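Local coordinates for protein CaaX farnesyltransferase beta subunit Ram1 (Aspergillus fumigatus, PDB 4L9P) that probably transfers, together with its alpha subunit, a farnesyl group from farnesyl diphosphate to a cysteine near the C-terminus of target proteins, using a zinc ion, at residues D365-P377 with Y432-V444. Residues are numbered along the deposited sequence; the frame is centred on the assembly and turned at random. Where two conformers were deposited one is given.
Sequences DGCYSHWVGNCWP and YHTCYALTGLSTV. With ZN (zinc ion), chain J; FII ([(3,7,11-trimethyl-dodeca-2,6,10-trienyloxycarbamoyl)-methyl]-phosphonic acid), chain Q.
Asp-365, Cys-367 and His-433 meet at the catalytic zinc of the alpha-alpha toroid, where segment 365-377 packs along helix 431-444 in the buried centre of the barrel. Asp-365 binds the zinc unequally, OD2 at 2.0 Å and OD1 at 2.6 Å; OD1 also caps the following turn by accepting from Cys-367 N. Cys-367 SG and His-433 NE2 add two further ligands, and the bound peptide supplies another. With chi1 at 66°, Cys-367 SG sits between its own backbone N and carbonyl carbon, directed at the metal and 3.1 Å from Tyr-432 OH, at the edge of that phenol ring. Tyr-432 OH also accepts from Trp-371 NE1 (3.0 Å, 154°), the oxygen tilted somewhat from the indole plane. Trp-371 leans on Tyr-436 as well: its CZ2 lies over one face of the Tyr-436 ring, 3.6 Å from Tyr-436 CZ. One face of the indole meets C12 of the inhibitor's farnesyl-like chain, and His-370 CD2 lies over the opposite face. The planes of His-370 and Tyr-436 are only 19° apart but so displaced that the rings hardly overlap. Midway along, Ser-369 O lies 3.4 Å from Gly-440 CA, bringing the backbones together. At the far end, in one of two modelled conformers, Thr-443 OG1 donates to Asn-374 OD1 at 2.8 Å from above the amide carbonyl plane. Thr-439 CG2 touches both Asn-374 and His-370, whose imidazole has its rotation fixed by Asn-374 ND2, donating almost straight to His-370 ND1 (2.9 Å) within both planes.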
ATOM      1  N   ASP B 365      -4.247 -11.807  -0.810  1.00  3.57           N
ATOM      2  CA  ASP B 365      -4.833 -11.199  -2.001  1.00  3.02           C
ATOM      3  C   ASP B 365      -3.726 -11.067  -3.036  1.00  2.55           C
ATOM      4  O   ASP B 365      -2.605 -10.630  -2.731  1.00  4.14           O
ATOM      5  CB  ASP B 365      -5.392  -9.786  -1.567  1.00  4.18           C
ATOM      6  CG  ASP B 365      -5.869  -8.951  -2.677  1.00  3.47           C
ATOM      7  OD1 ASP B 365      -5.627  -9.198  -3.884  1.00  3.19           O
ATOM      8  OD2 ASP B 365      -6.573  -7.964  -2.396  1.00  4.79           O
ATOM      9  N   GLY B 366      -4.045 -11.538  -4.231  1.00  2.48           N
ATOM     10  CA  GLY B 366      -3.058 -11.523  -5.313  1.00  4.13           C
ATOM     11  C   GLY B 366      -2.477 -10.149  -5.610  1.00  3.50           C
ATOM     12  O   GLY B 366      -1.353 -10.088  -6.155  1.00  4.41           O
ATOM     13  N   CYS B 367      -3.162  -9.020  -5.309  1.00  3.35           N
ATOM     14  CA  CYS B 367      -2.490  -7.753  -5.667  1.00  2.60           C
ATOM     15  C   CYS B 367      -1.277  -7.455  -4.755  1.00  3.27           C
ATOM     16  O   CYS B 367      -0.365  -6.714  -5.166  1.00  3.52           O
ATOM     17  CB  CYS B 367      -3.475  -6.542  -5.702  1.00  3.38           C
ATOM     18  SG  CYS B 367      -4.194  -6.124  -4.006  1.00  4.27           S
ATOM     19  N   TYR B 368      -1.262  -8.071  -3.576  1.00  2.59           N
ATOM     20  CA  TYR B 368      -0.098  -7.892  -2.699  1.00  3.02           C
ATOM     21  C   TYR B 368       1.120  -8.637  -3.267  1.00  3.25           C
ATOM     22  O   TYR B 368       2.212  -8.466  -2.746  1.00  3.15           O
ATOM     23  CB  TYR B 368      -0.392  -8.303  -1.230  1.00  2.94           C
ATOM     24  CG  TYR B 368      -1.527  -7.440  -0.650  1.00  3.15           C
ATOM     25  CD1 TYR B 368      -1.493  -6.054  -0.825  1.00  5.08           C
ATOM     26  CD2 TYR B 368      -2.610  -8.034  -0.050  1.00  3.50           C
ATOM     27  CE1 TYR B 368      -2.572  -5.222  -0.348  1.00  4.38           C
ATOM     28  CE2 TYR B 368      -3.677  -7.257   0.440  1.00  3.24           C
ATOM     29  CZ  TYR B 368      -3.635  -5.872   0.237  1.00  3.34           C
ATOM     30  OH  TYR B 368      -4.656  -5.081   0.721  1.00  4.35           O
ATOM     31  N   SER B 369       0.908  -9.484  -4.288  1.00  3.42           N
ATOM     32  CA  SER B 369       2.080 -10.064  -4.941  1.00  3.61           C
ATOM     33  C   SER B 369       3.009  -8.954  -5.424  1.00  3.34           C
ATOM     34  O   SER B 369       4.256  -9.119  -5.381  1.00  4.72           O
ATOM     35  CB  SER B 369       1.627 -10.887  -6.154  1.00  4.03           C
ATOM     36  OG  SER B 369       0.651 -11.818  -5.740  1.00  4.39           O
ATOM     37  N   HIS B 370       2.458  -7.788  -5.824  1.00  3.25           N
ATOM     38  CA  HIS B 370       3.252  -6.607  -6.038  1.00  3.85           C
ATOM     39  C   HIS B 370       3.513  -5.819  -4.776  1.00  3.31           C
ATOM     40  O   HIS B 370       4.685  -5.601  -4.381  1.00  4.19           O
ATOM     41  CB  HIS B 370       2.618  -5.690  -7.053  1.00  4.37           C
ATOM     42  CG  HIS B 370       3.257  -4.343  -7.044  1.00  4.29           C
ATOM     43  ND1 HIS B 370       4.599  -4.163  -7.362  1.00  5.38           N
ATOM     44  CD2 HIS B 370       2.773  -3.113  -6.680  1.00  4.60           C
ATOM     45  CE1 HIS B 370       4.908  -2.875  -7.185  1.00  6.38           C
ATOM     46  NE2 HIS B 370       3.824  -2.217  -6.769  1.00  6.76           N
ATOM     47  N   TRP B 371       2.463  -5.412  -4.043  1.00  3.14           N
ATOM     48  CA  TRP B 371       2.746  -4.402  -2.981  1.00  3.55           C
ATOM     49  C   TRP B 371       3.677  -4.976  -1.922  1.00  4.43           C
ATOM     50  O   TRP B 371       4.573  -4.265  -1.455  1.00  6.12           O
ATOM     51  CB  TRP B 371       1.440  -3.924  -2.313  1.00  3.57           C
ATOM     52  CG  TRP B 371       0.465  -3.310  -3.304  1.00  3.42           C
ATOM     53  CD1 TRP B 371      -0.763  -3.804  -3.677  1.00  4.06           C
ATOM     54  CD2 TRP B 371       0.669  -2.129  -4.075  1.00  3.47           C
ATOM     55  NE1 TRP B 371      -1.338  -3.006  -4.636  1.00  4.60           N
ATOM     56  CE2 TRP B 371      -0.486  -1.964  -4.910  1.00  4.09           C
ATOM     57  CE3 TRP B 371       1.685  -1.187  -4.130  1.00  4.37           C
ATOM     58  CZ2 TRP B 371      -0.599  -0.912  -5.835  1.00  5.79           C
ATOM     59  CZ3 TRP B 371       1.580  -0.152  -5.044  1.00  6.10           C
ATOM     60  CH2 TRP B 371       0.421  -0.010  -5.869  1.00  6.06           C
ATOM     61  N   VAL B 372       3.441  -6.231  -1.481  1.00  3.09           N
ATOM     62  CA  VAL B 372       4.358  -6.864  -0.544  1.00  3.66           C
ATOM     63  C   VAL B 372       5.550  -7.461  -1.314  1.00  3.83           C
ATOM     64  O   VAL B 372       6.694  -7.282  -0.893  1.00  4.97           O
ATOM     65  CB  VAL B 372       3.620  -7.934   0.292  1.00  3.80           C
ATOM     66  CG1 VAL B 372       4.589  -8.750   1.115  1.00  4.81           C
ATOM     67  CG2 VAL B 372       2.578  -7.242   1.207  1.00  4.78           C
ATOM     68  N   GLY B 373       5.298  -8.161  -2.438  1.00  4.11           N
ATOM     69  CA  GLY B 373       6.388  -8.881  -3.132  1.00  4.55           C
ATOM     70  C   GLY B 373       7.527  -7.938  -3.504  1.00  4.27           C
ATOM     71  O   GLY B 373       8.707  -8.266  -3.325  1.00  6.18           O
ATOM     72  N   ASN B 374       7.204  -6.745  -4.011  1.00  4.62           N
ATOM     73  CA  ASN B 374       8.241  -5.824  -4.445  1.00  4.69           C
ATOM     74  C   ASN B 374       8.841  -5.019  -3.319  1.00  4.42           C
ATOM     75  O   ASN B 374       9.835  -4.283  -3.550  1.00  7.21           O
ATOM     76  CB  ASN B 374       7.759  -4.937  -5.600  1.00  6.13           C
ATOM     77  CG  ASN B 374       8.014  -5.614  -6.950  1.00  8.60           C
ATOM     78  OD1 ASN B 374       9.119  -6.204  -7.148  1.00 10.53           O
ATOM     79  ND2 ASN B 374       7.086  -5.490  -7.896  1.00 10.48           N
ATOM     80  N   CYS B 375       8.334  -5.182  -2.074  1.00  3.71           N
ATOM     81  CA  CYS B 375       9.141  -4.695  -0.946  1.00  4.13           C
ATOM     82  C   CYS B 375      10.413  -5.527  -0.803  1.00  4.64           C
ATOM     83  O   CYS B 375      11.444  -5.023  -0.298  1.00  6.03           O
ATOM     84  CB  CYS B 375       8.422  -4.790   0.396  1.00  5.05           C
ATOM     85  SG  CYS B 375       7.087  -3.549   0.556  1.00  5.90           S
ATOM     86  N   TRP B 376      10.372  -6.800  -1.217  1.00  4.87           N
ATOM     87  CA  TRP B 376      11.516  -7.677  -0.944  1.00  4.68           C
ATOM     88  C   TRP B 376      12.834  -7.277  -1.638  1.00  4.80           C
ATOM     89  O   TRP B 376      13.882  -7.251  -0.976  1.00  5.71           O
ATOM     90  CB  TRP B 376      11.170  -9.160  -1.205  1.00  5.02           C
ATOM     91  CG  TRP B 376      10.316  -9.676  -0.057  1.00  5.82           C
ATOM     92  CD1 TRP B 376       8.956 -10.057  -0.088  1.00  6.70           C
ATOM     93  CD2 TRP B 376      10.738  -9.843   1.319  1.00  6.37           C
ATOM     94  NE1 TRP B 376       8.555 -10.468   1.183  1.00  6.92           N
ATOM     95  CE2 TRP B 376       9.607 -10.344   2.056  1.00  6.72           C
ATOM     96  CE3 TRP B 376      11.947  -9.613   1.997  1.00  7.74           C
ATOM     97  CZ2 TRP B 376       9.666 -10.630   3.417  1.00  8.05           C
ATOM     98  CZ3 TRP B 376      11.995  -9.858   3.397  1.00  9.13           C
ATOM     99  CH2 TRP B 376      10.860 -10.378   4.070  1.00  9.72           C
ATOM    100  N   PRO B 377      12.806  -6.949  -2.947  1.00  5.23           N
ATOM    101  CA  PRO B 377      14.087  -6.506  -3.543  1.00  5.77           C
ATOM    102  C   PRO B 377      14.590  -5.230  -2.880  1.00  5.81           C
ATOM    103  O   PRO B 377      15.829  -5.045  -2.825  1.00  6.78           O
ATOM    104  CB  PRO B 377      13.734  -6.226  -5.020  1.00  7.31           C
ATOM    105  CG  PRO B 377      12.404  -6.876  -5.278  1.00  9.25           C
ATOM    106  CD  PRO B 377      11.726  -7.141  -3.936  1.00  7.22           C
ATOM    107  N   TYR B 432      -6.791  -4.378 -12.439  1.00  5.35           N
ATOM    108  CA  TYR B 432      -5.882  -4.030 -11.311  1.00  4.76           C
ATOM    109  C   TYR B 432      -5.266  -5.317 -10.758  1.00  4.27           C
ATOM    110  O   TYR B 432      -4.008  -5.407 -10.602  1.00  4.86           O
ATOM    111  CB  TYR B 432      -6.674  -3.270 -10.224  1.00  4.78           C
ATOM    112  CG  TYR B 432      -6.045  -3.205  -8.876  1.00  4.48           C
ATOM    113  CD1 TYR B 432      -5.134  -2.174  -8.540  1.00  4.67           C
ATOM    114  CD2 TYR B 432      -6.323  -4.185  -7.923  1.00  4.27           C
ATOM    115  CE1 TYR B 432      -4.537  -2.146  -7.282  1.00  3.91           C
ATOM    116  CE2 TYR B 432      -5.745  -4.149  -6.660  1.00  4.05           C
ATOM    117  CZ  TYR B 432      -4.848  -3.135  -6.337  1.00  4.07           C
ATOM    118  OH  TYR B 432      -4.255  -3.175  -5.088  1.00  4.75           O
ATOM    119  N   HIS B 433      -6.103  -6.322 -10.431  1.00  4.68           N
ATOM    120  CA  HIS B 433      -5.591  -7.592  -9.928  1.00  3.95           C
ATOM    121  C   HIS B 433      -4.761  -8.325 -10.995  1.00  5.08           C
ATOM    122  O   HIS B 433      -3.810  -9.034 -10.648  1.00  6.54           O
ATOM    123  CB  HIS B 433      -6.716  -8.439  -9.345  1.00  3.95           C
ATOM    124  CG  HIS B 433      -7.094  -7.936  -7.974  1.00  3.90           C
ATOM    125  ND1 HIS B 433      -8.192  -7.124  -7.752  1.00  5.23           N
ATOM    126  CD2 HIS B 433      -6.453  -8.087  -6.793  1.00  4.27           C
ATOM    127  CE1 HIS B 433      -8.191  -6.771  -6.457  1.00  4.68           C
ATOM    128  NE2 HIS B 433      -7.142  -7.333  -5.862  1.00  4.60           N
ATOM    129  N   THR B 434      -5.122  -8.182 -12.251  1.00  5.37           N
ATOM    130  CA  THR B 434      -4.367  -8.822 -13.326  1.00  5.29           C
ATOM    131  C   THR B 434      -2.980  -8.170 -13.410  1.00  5.71           C
ATOM    132  O   THR B 434      -1.939  -8.884 -13.408  1.00  6.46           O
ATOM    133  CB  THR B 434      -5.112  -8.658 -14.680  1.00  6.51           C
ATOM    134  OG1 THR B 434      -6.380  -9.291 -14.567  1.00  6.12           O
ATOM    135  CG2 THR B 434      -4.310  -9.307 -15.806  1.00  7.52           C
ATOM    136  N   CYS B 435      -2.918  -6.834 -13.460  1.00  4.54           N
ATOM    137  CA  CYS B 435      -1.615  -6.197 -13.471  1.00  4.76           C
ATOM    138  C   CYS B 435      -0.712  -6.614 -12.289  1.00  3.91           C
ATOM    139  O   CYS B 435       0.488  -6.965 -12.472  1.00  4.40           O
ATOM    140  CB  CYS B 435      -1.841  -4.660 -13.430  1.00  5.70           C
ATOM    141  SG  CYS B 435      -0.354  -3.665 -13.221  1.00  7.05           S
ATOM    142  N   TYR B 436      -1.253  -6.515 -11.066  1.00  3.62           N
ATOM    143  CA  TYR B 436      -0.371  -6.699  -9.916  1.00  3.56           C
ATOM    144  C   TYR B 436      -0.046  -8.168  -9.606  1.00  3.89           C
ATOM    145  O   TYR B 436       1.060  -8.429  -9.125  1.00  4.34           O
ATOM    146  CB  TYR B 436      -0.894  -5.933  -8.684  1.00  3.65           C
ATOM    147  CG  TYR B 436      -0.745  -4.431  -8.928  1.00  4.33           C
ATOM    148  CD1 TYR B 436       0.504  -3.844  -9.233  1.00  4.30           C
ATOM    149  CD2 TYR B 436      -1.862  -3.593  -8.879  1.00  4.35           C
ATOM    150  CE1 TYR B 436       0.666  -2.476  -9.417  1.00  4.58           C
ATOM    151  CE2 TYR B 436      -1.715  -2.239  -9.082  1.00  4.02           C
ATOM    152  CZ  TYR B 436      -0.485  -1.659  -9.345  1.00  3.59           C
ATOM    153  OH  TYR B 436      -0.346  -0.295  -9.560  1.00  4.21           O
ATOM    154  N   ALA B 437      -0.934  -9.113  -9.947  1.00  3.97           N
ATOM    155  CA  ALA B 437      -0.529 -10.526  -9.831  1.00  4.35           C
ATOM    156  C   ALA B 437       0.570 -10.841 -10.852  1.00  4.38           C
ATOM    157  O   ALA B 437       1.537 -11.521 -10.494  1.00  5.09           O
ATOM    158  CB  ALA B 437      -1.702 -11.448 -10.052  1.00  5.42           C
ATOM    159  N   LEU B 438       0.463 -10.308 -12.075  1.00  4.84           N
ATOM    160  CA  LEU B 438       1.531 -10.525 -13.061  1.00  4.75           C
ATOM    161  C   LEU B 438       2.824  -9.866 -12.616  1.00  4.95           C
ATOM    162  O   LEU B 438       3.908 -10.400 -12.790  1.00  5.49           O
ATOM    163  CB  LEU B 438       1.106 -10.030 -14.440  1.00  4.66           C
ATOM    164  CG  LEU B 438      -0.022 -10.863 -15.093  1.00  6.55           C
ATOM    165  CD1 LEU B 438      -0.490 -10.095 -16.336  1.00  7.22           C
ATOM    166  CD2 LEU B 438       0.473 -12.250 -15.498  1.00  8.38           C
ATOM    167  N   THR B 439       2.719  -8.672 -12.025  1.00  4.16           N
ATOM    168  CA  THR B 439       3.912  -7.940 -11.592  1.00  5.26           C
ATOM    169  C   THR B 439       4.650  -8.776 -10.533  1.00  4.52           C
ATOM    170  O   THR B 439       5.874  -8.960 -10.571  1.00  5.28           O
ATOM    171  CB  THR B 439       3.510  -6.564 -11.033  1.00  5.87           C
ATOM    172  OG1 THR B 439       3.010  -5.744 -12.095  1.00  6.94           O
ATOM    173  CG2 THR B 439       4.713  -5.871 -10.454  1.00  6.29           C
ATOM    174  N   GLY B 440       3.911  -9.328  -9.568  1.00  3.72           N
ATOM    175  CA  GLY B 440       4.514 -10.183  -8.560  1.00  4.36           C
ATOM    176  C   GLY B 440       5.095 -11.476  -9.110  1.00  4.48           C
ATOM    177  O   GLY B 440       6.157 -11.885  -8.641  1.00  5.63           O
ATOM    178  N   LEU B 441       4.422 -12.097 -10.090  1.00  5.01           N
ATOM    179  CA  LEU B 441       4.995 -13.278 -10.706  1.00  5.52           C
ATOM    180  C   LEU B 441       6.329 -12.897 -11.371  1.00  5.21           C
ATOM    181  O   LEU B 441       7.308 -13.650 -11.304  1.00  6.18           O
ATOM    182  CB  LEU B 441       3.994 -13.819 -11.707  1.00  5.72           C
ATOM    183  CG  LEU B 441       4.517 -15.137 -12.400  1.00  7.16           C
ATOM    184  CD1 LEU B 441       4.854 -16.287 -11.409  1.00  9.29           C
ATOM    185  CD2 LEU B 441       3.410 -15.555 -13.400  1.00  8.76           C
ATOM    186  N   SER B 442       6.377 -11.727 -12.008  1.00  4.49           N
ATOM    187  CA  SER B 442       7.656 -11.327 -12.645  1.00  4.85           C
ATOM    188  C   SER B 442       8.730 -11.198 -11.581  1.00  5.66           C
ATOM    189  O   SER B 442       9.877 -11.629 -11.779  1.00  6.64           O
ATOM    190  CB  SER B 442       7.488 -10.063 -13.465  1.00  5.40           C
ATOM    191  OG  SER B 442       8.767  -9.764 -14.057  1.00  7.07           O
ATOM    192  N   THR B 443       8.432 -10.558 -10.437  1.00  4.80           N
ATOM    193  CA  THR B 443       9.451 -10.340  -9.398  0.67  5.76           C
ATOM    194  C   THR B 443      10.133 -11.629  -8.987  1.00  5.31           C
ATOM    195  O   THR B 443      11.348 -11.678  -8.792  1.00  6.57           O
ATOM    196  CB  THR B 443       8.765  -9.755  -8.123  0.67  7.33           C
ATOM    197  OG1 THR B 443       8.206  -8.491  -8.451  0.67  8.99           O
ATOM    198  CG2 THR B 443       9.705  -9.643  -6.886  0.67  7.16           C
ATOM    199  N   VAL B 444       9.345 -12.708  -8.853  1.00  4.96           N
ATOM    200  CA  VAL B 444       9.963 -13.976  -8.427  1.00  6.51           C
ATOM    201  C   VAL B 444      10.897 -14.580  -9.476  1.00  6.89           C
ATOM    202  O   VAL B 444      11.700 -15.471  -9.148  1.00  8.47           O
ATOM    203  CB  VAL B 444       8.954 -15.058  -7.987  1.00  8.98           C
ATOM    204  CG1 VAL B 444       7.986 -14.579  -6.897  1.00  9.94           C
ATOM    205  CG2 VAL B 444       8.192 -15.654  -9.113  1.00 10.96           C
TER
HETATM  206 ZN    ZN J 601      -6.460  -6.772  -4.030  1.00  5.22          ZN
HETATM  207  C1  FII Q 608       0.585   3.784  -5.635  1.00 11.11           C
HETATM  208  C2  FII Q 608      -0.696   3.494  -4.900  1.00 10.84           C
HETATM  209  C6  FII Q 608      -1.829   4.372  -5.227  1.00 12.73           C
HETATM  210  C10 FII Q 608      -0.620   2.669  -3.681  1.00 10.00           C
HETATM  211  C11 FII Q 608      -1.819   2.368  -2.782  1.00  9.72           C
HETATM  212  C12 FII Q 608      -2.329   0.945  -3.154  1.00  8.89           C
HETATM  213  C15 FII Q 608      -3.206   0.226  -2.133  1.00 10.93           C
HETATM  214  C18 FII Q 608      -3.734  -1.168  -2.449  1.00 11.22           C
HETATM  215  C22 FII Q 608      -3.849   1.104  -1.107  1.00 14.30           C
HETATM  216  C23 FII Q 608      -4.396   0.362   0.103  1.00 17.67           C
HETATM  217  C24 FII Q 608      -5.239   1.234   0.952  1.00 15.94           C
HETATM  218  C27 FII Q 608      -6.110   0.414   1.850  1.00 12.41           C
HETATM  219  C30 FII Q 608      -5.498   0.069   3.196  1.00 12.96           C
HETATM  220  C34 FII Q 608      -7.565   0.612   1.652  1.00 12.41           C
HETATM  221  C35 FII Q 608      -8.598   0.097   2.632  1.00 13.03           C
HETATM  222  O36 FII Q 608      -9.388  -0.923   2.048  1.00 11.83           O
HETATM  223  N42 FII Q 608      -8.702  -1.992   1.540  1.00 10.47           N
HETATM  224  C43 FII Q 608      -8.724  -3.099   2.400  1.00  7.89           C
HETATM  225  O44 FII Q 608      -9.252  -3.120   3.522  1.00  8.17           O
HETATM  226  C45 FII Q 608      -8.038  -4.322   1.807  1.00  5.97           C
HETATM  227  P46 FII Q 608      -7.197  -5.408   3.073  1.00  4.74           P
HETATM  228  O49 FII Q 608      -6.419  -4.493   3.942  1.00  5.05           O
HETATM  229  O50 FII Q 608      -8.252  -6.218   3.761  1.00  7.34           O
HETATM  230  O51 FII Q 608      -6.295  -6.286   2.181  1.00  5.07           O